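Local coordinates for protein probable mannosyltransferase KTR4 (Saccharomyces cerevisiae, PDB 5A07) that is probably a mannosyltransferase of the GT-A fold that binds guanosine-5'-diphosphate and a manganese ion, at residues P87-V93 with Q247-N252; D253-V259 with S369-F374. All blocks are in the same frame, centred on the assembly; numbering follows the deposited sequence.

Contact 1: P87-V93 with Q247-N252; sequences PKVDNLV and QFMNKN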
ATOM      1  N   PRO B  87     -13.957  -6.867  12.467  1.00 17.93           N
ATOM      2  CA  PRO B  87     -13.073  -8.009  12.703  1.00 18.41           C
ATOM      3  C   PRO B  87     -13.628  -8.836  13.837  1.00 21.56           C
ATOM      4  O   PRO B  87     -14.123  -8.272  14.829  1.00 21.96           O
ATOM      5  CB  PRO B  87     -11.776  -7.360  13.081  1.00 18.43           C
ATOM      6  CG  PRO B  87     -11.804  -6.050  12.383  1.00 17.04           C
ATOM      7  CD  PRO B  87     -13.208  -5.616  12.475  1.00 17.32           C
ATOM      8  N   LYS B  88     -13.528 -10.150  13.697  1.00 23.69           N
ATOM      9  CA  LYS B  88     -14.064 -11.096  14.705  1.00 27.21           C
ATOM     10  C   LYS B  88     -12.994 -11.407  15.725  1.00 28.25           C
ATOM     11  O   LYS B  88     -12.373 -12.471  15.697  1.00 27.13           O
ATOM     12  CB  LYS B  88     -14.525 -12.340  13.979  1.00 28.45           C
ATOM     13  CG  LYS B  88     -15.742 -11.996  13.158  1.00 32.54           C
ATOM     14  CD  LYS B  88     -16.122 -13.198  12.365  1.00 41.02           C
ATOM     15  CE  LYS B  88     -17.604 -13.202  12.159  1.00 45.95           C
ATOM     16  NZ  LYS B  88     -17.963 -14.516  11.574  1.00 52.52           N
ATOM     17  N   VAL B  89     -12.705 -10.436  16.565  1.00 23.12           N
ATOM     18  CA  VAL B  89     -11.724 -10.545  17.595  1.00 27.43           C
ATOM     19  C   VAL B  89     -12.404 -10.001  18.812  1.00 29.66           C
ATOM     20  O   VAL B  89     -13.337  -9.223  18.711  1.00 30.24           O
ATOM     21  CB  VAL B  89     -10.397  -9.759  17.341  1.00 29.33           C
ATOM     22  CG1 VAL B  89      -9.681 -10.331  16.145  1.00 30.53           C
ATOM     23  CG2 VAL B  89     -10.625  -8.253  17.152  1.00 30.43           C
ATOM     24  N   ASP B  90     -11.942 -10.363  19.991  1.00 34.33           N
ATOM     25  CA  ASP B  90     -12.682  -9.932  21.194  1.00 41.28           C
ATOM     26  C   ASP B  90     -12.076  -8.654  21.838  1.00 38.74           C
ATOM     27  O   ASP B  90     -12.525  -8.215  22.881  1.00 43.37           O
ATOM     28  CB  ASP B  90     -12.765 -11.095  22.219  1.00 47.28           C
ATOM     29  CG  ASP B  90     -11.382 -11.669  22.577  1.00 59.62           C
ATOM     30  OD1 ASP B  90     -10.340 -10.986  22.363  1.00 64.42           O
ATOM     31  OD2 ASP B  90     -11.331 -12.812  23.070  1.00 73.57           O
ATOM     32  N   ASN B  91     -11.063  -8.078  21.228  1.00 37.29           N
ATOM     33  CA  ASN B  91     -10.319  -7.044  21.888  1.00 39.00           C
ATOM     34  C   ASN B  91     -10.554  -5.635  21.277  1.00 30.32           C
ATOM     35  O   ASN B  91      -9.698  -4.795  21.394  1.00 30.59           O
ATOM     36  CB  ASN B  91      -8.843  -7.468  21.866  1.00 42.53           C
ATOM     37  CG  ASN B  91      -8.285  -7.745  20.448  1.00 46.84           C
ATOM     38  OD1 ASN B  91      -8.634  -7.119  19.452  1.00 43.05           O
ATOM     39  ND2 ASN B  91      -7.305  -8.620  20.397  1.00 56.73           N
ATOM     40  N   LEU B  92     -11.635  -5.429  20.517  1.00 28.33           N
ATOM     41  CA  LEU B  92     -11.826  -4.145  19.798  1.00 23.22           C
ATOM     42  C   LEU B  92     -11.981  -2.978  20.759  1.00 25.58           C
ATOM     43  O   LEU B  92     -12.693  -3.100  21.759  1.00 24.07           O
ATOM     44  CB  LEU B  92     -13.051  -4.227  18.886  1.00 25.04           C
ATOM     45  CG  LEU B  92     -12.917  -5.212  17.702  1.00 23.78           C
ATOM     46  CD1 LEU B  92     -14.131  -5.128  16.833  1.00 23.02           C
ATOM     47  CD2 LEU B  92     -11.654  -4.948  16.888  1.00 24.40           C
ATOM     48  N   VAL B  93     -11.381  -1.834  20.438  1.00 22.16           N
ATOM     49  CA  VAL B  93     -11.427  -0.668  21.313  1.00 22.39           C
ATOM     50  C   VAL B  93     -12.458   0.287  20.736  1.00 25.40           C
ATOM     51  O   VAL B  93     -12.354   0.752  19.587  1.00 25.27           O
ATOM     52  CB  VAL B  93     -10.067   0.001  21.385  1.00 23.98           C
ATOM     53  CG1 VAL B  93     -10.120   1.351  22.097  1.00 24.21           C
ATOM     54  CG2 VAL B  93      -9.037  -0.952  22.013  1.00 24.52           C
ATOM     55  N   GLN B 247      -5.249   0.700  17.294  1.00 20.34           N
ATOM     56  CA  GLN B 247      -5.248  -0.235  18.459  1.00 20.38           C
ATOM     57  C   GLN B 247      -5.546  -1.660  18.004  1.00 21.86           C
ATOM     58  O   GLN B 247      -5.024  -2.583  18.592  1.00 19.98           O
ATOM     59  CB  GLN B 247      -6.233   0.198  19.593  1.00 19.35           C
ATOM     60  CG  GLN B 247      -5.864   1.529  20.235  1.00 21.30           C
ATOM     61  CD  GLN B 247      -4.609   1.493  21.115  1.00 23.39           C
ATOM     62  OE1 GLN B 247      -3.701   0.757  20.863  1.00 28.47           O
ATOM     63  NE2 GLN B 247      -4.590   2.319  22.161  1.00 23.83           N
ATOM     64  N   PHE B 248      -6.407  -1.846  16.985  1.00 17.69           N
ATOM     65  CA  PHE B 248      -6.605  -3.145  16.419  1.00 18.06           C
ATOM     66  C   PHE B 248      -5.314  -3.715  15.877  1.00 18.15           C
ATOM     67  O   PHE B 248      -4.949  -4.881  16.136  1.00 19.81           O
ATOM     68  CB  PHE B 248      -7.686  -3.118  15.337  1.00 18.68           C
ATOM     69  CG  PHE B 248      -7.705  -4.330  14.495  1.00 18.47           C
ATOM     70  CD1 PHE B 248      -8.395  -5.451  14.901  1.00 19.10           C
ATOM     71  CD2 PHE B 248      -6.990  -4.368  13.287  1.00 18.20           C
ATOM     72  CE1 PHE B 248      -8.376  -6.633  14.161  1.00 19.97           C
ATOM     73  CE2 PHE B 248      -6.992  -5.530  12.501  1.00 18.70           C
ATOM     74  CZ  PHE B 248      -7.664  -6.677  12.950  1.00 20.24           C
ATOM     75  N   MET B 249      -4.557  -2.882  15.188  1.00 18.72           N
ATOM     76  CA  MET B 249      -3.264  -3.333  14.612  1.00 18.91           C
ATOM     77  C   MET B 249      -2.316  -3.781  15.738  1.00 20.95           C
ATOM     78  O   MET B 249      -1.638  -4.819  15.654  1.00 19.86           O
ATOM     79  CB  MET B 249      -2.549  -2.215  13.837  1.00 19.73           C
ATOM     80  CG  MET B 249      -3.266  -1.525  12.695  1.00 23.77           C
ATOM     81  SD  MET B 249      -3.540  -2.643  11.392  1.00 27.48           S
ATOM     82  CE  MET B 249      -1.906  -2.589  10.596  1.00 23.90           C
ATOM     83  N   ASN B 250      -2.214  -2.945  16.729  1.00 20.72           N
ATOM     84  CA  ASN B 250      -1.301  -3.193  17.819  1.00 26.43           C
ATOM     85  C   ASN B 250      -1.702  -4.448  18.600  1.00 26.35           C
ATOM     86  O   ASN B 250      -0.869  -5.337  18.844  1.00 26.50           O
ATOM     87  CB  ASN B 250      -1.297  -1.995  18.770  1.00 27.99           C
ATOM     88  CG  ASN B 250      -0.161  -2.072  19.732  1.00 34.71           C
ATOM     89  OD1 ASN B 250       0.971  -1.857  19.383  1.00 32.68           O
ATOM     90  ND2 ASN B 250      -0.463  -2.492  20.921  1.00 42.50           N
ATOM     91  N   LYS B 251      -2.970  -4.528  19.003  1.00 23.72           N
ATOM     92  CA  LYS B 251      -3.434  -5.640  19.766  1.00 25.30           C
ATOM     93  C   LYS B 251      -3.386  -6.975  19.013  1.00 28.25           C
ATOM     94  O   LYS B 251      -3.305  -8.002  19.642  1.00 26.76           O
ATOM     95  CB  LYS B 251      -4.847  -5.378  20.293  1.00 31.21           C
ATOM     96  CG  LYS B 251      -5.230  -6.230  21.449  1.00 47.07           C
ATOM     97  CD  LYS B 251      -4.439  -5.916  22.738  1.00 51.74           C
ATOM     98  CE  LYS B 251      -4.506  -7.072  23.747  1.00 59.53           C
ATOM     99  NZ  LYS B 251      -5.919  -7.346  24.132  1.00 65.17           N
ATOM    100  N   ASN B 252      -3.458  -6.986  17.689  1.00 22.26           N
ATOM    101  CA  ASN B 252      -3.435  -8.218  16.917  1.00 24.47           C
ATOM    102  C   ASN B 252      -2.141  -8.445  16.125  1.00 22.45           C
ATOM    103  O   ASN B 252      -2.101  -9.235  15.204  1.00 19.41           O
ATOM    104  CB  ASN B 252      -4.703  -8.279  16.056  1.00 23.08           C
ATOM    105  CG  ASN B 252      -5.953  -8.326  16.912  1.00 24.89           C
ATOM    106  OD1 ASN B 252      -6.314  -9.374  17.427  1.00 24.43           O
ATOM    107  ND2 ASN B 252      -6.553  -7.149  17.214  1.00 21.94           N
TER

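Contact 2: D253-V259 with S369-F374; sequences DKIYGFV and SSIHWF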
ATOM      1  N   ASP B 253      -1.104  -7.695  16.479  1.00 23.02           N
ATOM      2  CA  ASP B 253       0.232  -7.800  15.893  1.00 22.69           C
ATOM      3  C   ASP B 253       0.269  -7.693  14.384  1.00 23.68           C
ATOM      4  O   ASP B 253       0.979  -8.414  13.711  1.00 20.24           O
ATOM      5  CB  ASP B 253       0.946  -9.083  16.407  1.00 28.11           C
ATOM      6  CG  ASP B 253       1.214  -9.005  17.934  1.00 33.42           C
ATOM      7  OD1 ASP B 253       1.536  -7.899  18.421  1.00 35.25           O
ATOM      8  OD2 ASP B 253       1.049 -10.015  18.615  1.00 42.54           O
ATOM      9  N   LYS B 254      -0.458  -6.704  13.845  1.00 19.71           N
ATOM     10  CA  LYS B 254      -0.410  -6.414  12.461  1.00 20.24           C
ATOM     11  C   LYS B 254       0.497  -5.248  12.191  1.00 18.55           C
ATOM     12  O   LYS B 254       0.397  -4.202  12.826  1.00 18.43           O
ATOM     13  CB  LYS B 254      -1.814  -6.118  11.918  1.00 20.41           C
ATOM     14  CG  LYS B 254      -2.833  -7.154  12.313  1.00 20.54           C
ATOM     15  CD  LYS B 254      -2.505  -8.531  11.804  1.00 22.21           C
ATOM     16  CE  LYS B 254      -3.652  -9.481  12.198  1.00 24.96           C
ATOM     17  NZ  LYS B 254      -3.188 -10.809  11.775  1.00 23.69           N
ATOM     18  N   ILE B 255       1.361  -5.426  11.216  1.00 18.56           N
ATOM     19  CA  ILE B 255       2.275  -4.356  10.845  1.00 19.84           C
ATOM     20  C   ILE B 255       1.838  -3.554   9.632  1.00 18.59           C
ATOM     21  O   ILE B 255       2.461  -2.573   9.288  1.00 17.60           O
ATOM     22  CB  ILE B 255       3.683  -4.905  10.565  1.00 21.00           C
ATOM     23  CG1 ILE B 255       3.708  -5.843   9.389  1.00 22.03           C
ATOM     24  CG2 ILE B 255       4.245  -5.523  11.881  1.00 21.91           C
ATOM     25  CD1 ILE B 255       5.106  -6.162   8.817  1.00 23.38           C
ATOM     26  N   TYR B 256       0.789  -4.026   8.940  1.00 16.32           N
ATOM     27  CA  TYR B 256       0.421  -3.376   7.699  1.00 16.00           C
ATOM     28  C   TYR B 256      -1.042  -3.691   7.409  1.00 16.22           C
ATOM     29  O   TYR B 256      -1.496  -4.823   7.625  1.00 15.59           O
ATOM     30  CB  TYR B 256       1.305  -3.833   6.567  1.00 16.07           C
ATOM     31  CG  TYR B 256       1.182  -2.970   5.305  1.00 16.80           C
ATOM     32  CD1 TYR B 256       1.822  -1.739   5.232  1.00 17.94           C
ATOM     33  CD2 TYR B 256       0.450  -3.366   4.235  1.00 16.83           C
ATOM     34  CE1 TYR B 256       1.707  -0.942   4.113  1.00 16.66           C
ATOM     35  CE2 TYR B 256       0.368  -2.573   3.085  1.00 17.58           C
ATOM     36  CZ  TYR B 256       1.019  -1.371   3.049  1.00 17.69           C
ATOM     37  OH  TYR B 256       0.938  -0.586   1.941  1.00 17.98           O
ATOM     38  N   GLY B 257      -1.754  -2.682   6.948  1.00 14.57           N
ATOM     39  CA  GLY B 257      -3.126  -2.807   6.519  1.00 15.46           C
ATOM     40  C   GLY B 257      -3.345  -2.246   5.134  1.00 15.06           C
ATOM     41  O   GLY B 257      -2.837  -1.139   4.802  1.00 15.68           O
ATOM     42  N   PHE B 258      -4.106  -2.993   4.316  1.00 13.00           N
ATOM     43  CA  PHE B 258      -4.398  -2.602   2.973  1.00 13.63           C
ATOM     44  C   PHE B 258      -5.862  -2.889   2.652  1.00 13.92           C
ATOM     45  O   PHE B 258      -6.539  -3.648   3.352  1.00 13.60           O
ATOM     46  CB  PHE B 258      -3.462  -3.308   1.973  1.00 13.00           C
ATOM     47  CG  PHE B 258      -3.786  -4.775   1.729  1.00 12.68           C
ATOM     48  CD1 PHE B 258      -3.331  -5.743   2.571  1.00 12.95           C
ATOM     49  CD2 PHE B 258      -4.557  -5.161   0.659  1.00 13.42           C
ATOM     50  CE1 PHE B 258      -3.635  -7.087   2.355  1.00 13.42           C
ATOM     51  CE2 PHE B 258      -4.881  -6.497   0.442  1.00 13.98           C
ATOM     52  CZ  PHE B 258      -4.421  -7.442   1.308  1.00 13.92           C
ATOM     53  N   VAL B 259      -6.318  -2.274   1.584  1.00 14.68           N
ATOM     54  CA  VAL B 259      -7.649  -2.528   1.020  1.00 15.88           C
ATOM     55  C   VAL B 259      -7.706  -3.097  -0.403  1.00 16.62           C
ATOM     56  O   VAL B 259      -8.697  -3.831  -0.749  1.00 16.07           O
ATOM     57  CB  VAL B 259      -8.628  -1.323   1.109  1.00 13.75           C
ATOM     58  CG1 VAL B 259      -8.982  -0.976   2.530  1.00 15.21           C
ATOM     59  CG2 VAL B 259      -8.081  -0.096   0.406  1.00 15.00           C
ATOM     60  N   SER B 369       1.072 -13.327   7.747  1.00 20.95           N
ATOM     61  CA  SER B 369      -0.099 -13.302   8.631  1.00 23.71           C
ATOM     62  C   SER B 369      -0.133 -12.016   9.503  1.00 22.68           C
ATOM     63  O   SER B 369      -1.134 -11.764  10.160  1.00 21.41           O
ATOM     64  CB  SER B 369      -0.132 -14.553   9.514  1.00 27.20           C
ATOM     65  OG  SER B 369       0.987 -14.556  10.399  1.00 30.00           O
ATOM     66  N   SER B 370       0.921 -11.207   9.440  1.00 18.09           N
ATOM     67  CA  SER B 370       0.960  -9.909  10.062  1.00 19.57           C
ATOM     68  C   SER B 370       0.449  -8.753   9.160  1.00 19.29           C
ATOM     69  O   SER B 370       0.500  -7.602   9.593  1.00 17.83           O
ATOM     70  CB  SER B 370       2.384  -9.548  10.612  1.00 17.43           C
ATOM     71  OG  SER B 370       3.321  -9.290   9.568  1.00 18.83           O
ATOM     72  N   ILE B 371       0.041  -9.067   7.929  1.00 15.98           N
ATOM     73  CA  ILE B 371      -0.397  -8.093   6.917  1.00 15.64           C
ATOM     74  C   ILE B 371      -1.924  -8.298   6.772  1.00 16.06           C
ATOM     75  O   ILE B 371      -2.395  -9.435   6.459  1.00 19.18           O
ATOM     76  CB  ILE B 371       0.332  -8.298   5.591  1.00 16.36           C
ATOM     77  CG1 ILE B 371       1.857  -8.108   5.780  1.00 16.25           C
ATOM     78  CG2 ILE B 371      -0.256  -7.381   4.554  1.00 16.94           C
ATOM     79  CD1 ILE B 371       2.635  -8.462   4.572  1.00 15.71           C
ATOM     80  N   HIS B 372      -2.693  -7.293   7.152  1.00 15.27           N
ATOM     81  CA  HIS B 372      -4.124  -7.396   7.333  1.00 14.94           C
ATOM     82  C   HIS B 372      -4.836  -6.779   6.127  1.00 15.59           C
ATOM     83  O   HIS B 372      -4.622  -5.574   5.842  1.00 16.13           O
ATOM     84  CB  HIS B 372      -4.560  -6.700   8.598  1.00 16.55           C
ATOM     85  CG  HIS B 372      -6.019  -6.763   8.878  1.00 16.52           C
ATOM     86  ND1 HIS B 372      -6.636  -7.905   9.345  1.00 18.84           N
ATOM     87  CD2 HIS B 372      -6.997  -5.841   8.747  1.00 16.61           C
ATOM     88  CE1 HIS B 372      -7.934  -7.694   9.468  1.00 18.78           C
ATOM     89  NE2 HIS B 372      -8.183  -6.438   9.132  1.00 17.88           N
ATOM     90  N   TRP B 373      -5.818  -7.500   5.588  1.00 15.44           N
ATOM     91  CA  TRP B 373      -6.737  -6.973   4.575  1.00 15.24           C
ATOM     92  C   TRP B 373      -7.997  -6.400   5.241  1.00 15.58           C
ATOM     93  O   TRP B 373      -8.824  -7.143   5.801  1.00 15.66           O
ATOM     94  CB  TRP B 373      -7.128  -8.061   3.562  1.00 15.30           C
ATOM     95  CG  TRP B 373      -8.062  -7.616   2.493  1.00 15.72           C
ATOM     96  CD1 TRP B 373      -8.122  -6.396   1.951  1.00 16.27           C
ATOM     97  CD2 TRP B 373      -8.970  -8.407   1.775  1.00 15.38           C
ATOM     98  NE1 TRP B 373      -9.081  -6.328   0.986  1.00 16.13           N
ATOM     99  CE2 TRP B 373      -9.636  -7.562   0.870  1.00 16.75           C
ATOM    100  CE3 TRP B 373      -9.329  -9.762   1.820  1.00 15.16           C
ATOM    101  CZ2 TRP B 373     -10.592  -8.021  -0.009  1.00 15.93           C
ATOM    102  CZ3 TRP B 373     -10.279 -10.210   0.975  1.00 17.37           C
ATOM    103  CH2 TRP B 373     -10.899  -9.349   0.053  1.00 20.30           C
ATOM    104  N   PHE B 374      -8.137  -5.064   5.181  1.00 14.59           N
ATOM    105  CA  PHE B 374      -9.222  -4.361   5.847  1.00 14.51           C
ATOM    106  C   PHE B 374     -10.461  -4.440   4.972  1.00 15.31           C
ATOM    107  O   PHE B 374     -10.874  -3.457   4.317  1.00 15.99           O
ATOM    108  CB  PHE B 374      -8.849  -2.886   6.126  1.00 14.31           C
ATOM    109  CG  PHE B 374      -8.163  -2.692   7.436  1.00 14.26           C
ATOM    110  CD1 PHE B 374      -8.861  -2.837   8.614  1.00 13.98           C
ATOM    111  CD2 PHE B 374      -6.784  -2.392   7.489  1.00 15.35           C
ATOM    112  CE1 PHE B 374      -8.201  -2.693   9.846  1.00 17.59           C
ATOM    113  CE2 PHE B 374      -6.163  -2.245   8.704  1.00 15.57           C
ATOM    114  CZ  PHE B 374      -6.859  -2.401   9.892  1.00 17.43           C
TER
HETATM  115  O   HOH W   1      -3.399 -10.528   8.982  1.00 32.96           O

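Contact 1: P87-V93 with Q247-N252
Asn252 ND2 spends both its hydrogens, one on Asn91 OD1 across the contact (3.1 Å), the other on Phe248 O (3.0 Å), which also takes the backbone N-H of Asn252. In return Asn91 ND2 donates to Asn252 OD1 at 3.2 Å, so the two amides, approaching from opposite directions, form a reciprocal pair. They are not coplanar; their planes stand 51° apart, and Asn91 ND2 sits above the carbonyl plane of Asn252 although both N-H bonds of the pair run nearly straight. Asn91 reaches across with CG between its own backbone N and carbonyl carbon (chi1 56°), and the methylene CG of Lys251 lies against its ND2 at 3.3 Å. Next to this polar patch is an apolar one. Pro87 CB approaches Phe248 CE1 to 3.6 Å, Val89 CG2 meets the ring at its edge, and Leu92 runs beside Phe248, pointing the same way, with Leu92 CD2 3.8 Å from Phe248 CD1. One residue earlier in the helix, Val93 CG2 rests on Gln247 CB, while the Gln247 amide turns off to Leu99. This is a loop packed on the C-terminal end of a helix, with the asparagine just past helix 245-251 tying the two together.

Contact 2: D253-V259 with S369-F374
Parallel pairing of strands 256-258 and 371-373, within the mixed sheet of this GT-A-family protein, makes the core of this contact. His372 is the central residue: its N-H points straight at Tyr256 O (2.8 Å, 180°), and its O takes the N-H of Phe258 at 3.0 Å. Phe374 N then donates to Phe258 O at 2.8 Å. Before the strands begin, Ile255 N binds Ser370 O, and Lys254 doubles back, bent at chi2, to set NZ 2.8 Å from Ser369 O, nearly along the C=O axis. A water accepts from the same NZ and gives a weak bond to Ile371 O.

Phe258 and Trp373 share one face of the sheet. The planes of the Phe258 ring and the five-membered ring of Trp373 differ by only 13°, but the rings are offset until little of one lies over the other; Trp373 CA lies over the Phe258 face in a CH-pi contact, and Phe258 CZ touches Trp373 CB at 3.6 Å. The Trp373 side chain extends away from its backbone N (chi1 180°), which carries the indole edge to Val259, where NE1 of Trp373 donates to Val259 O (3.1 Å) from above the carbonyl plane. Trp421 of helix 418-425 adds an edge-to-face ring to Phe258. On the other face, the edge of the Phe374 ring comes against Gly257, and Phe374 CE2 lies 3.8 Å from Gly257 CA.

Chemically, the lysine and indole N-H groups extend the backbone bonding past both ends of the strand pair, and the ammonium group, held by a carbonyl and a water, probably keeps its charge within a largely buried contact.

Overall arrangement
Contacts 1 and 2 follow one another along the chain, their centres 12 Å apart, and helix 245-251 ends in a short turn that leads to strand 256-262. That turn is a Schellman motif with Asp253 as its C-prime residue, in which Lys254 N lies 2.9 Å from Met249 O. Side chains join them too: Phe248 packs edge-to-face with His372, Phe248 CZ to His372 CE1 3.6 Å, and Met249 SD lies 3.7 Å from Phe374 CZ. Contact 1 sits farther out, its centre about 21 Å from that of the chain against 10 Å for contact 2. The Val259 side chain is about 12 Å from the manganese ion and about 13 Å from GDP.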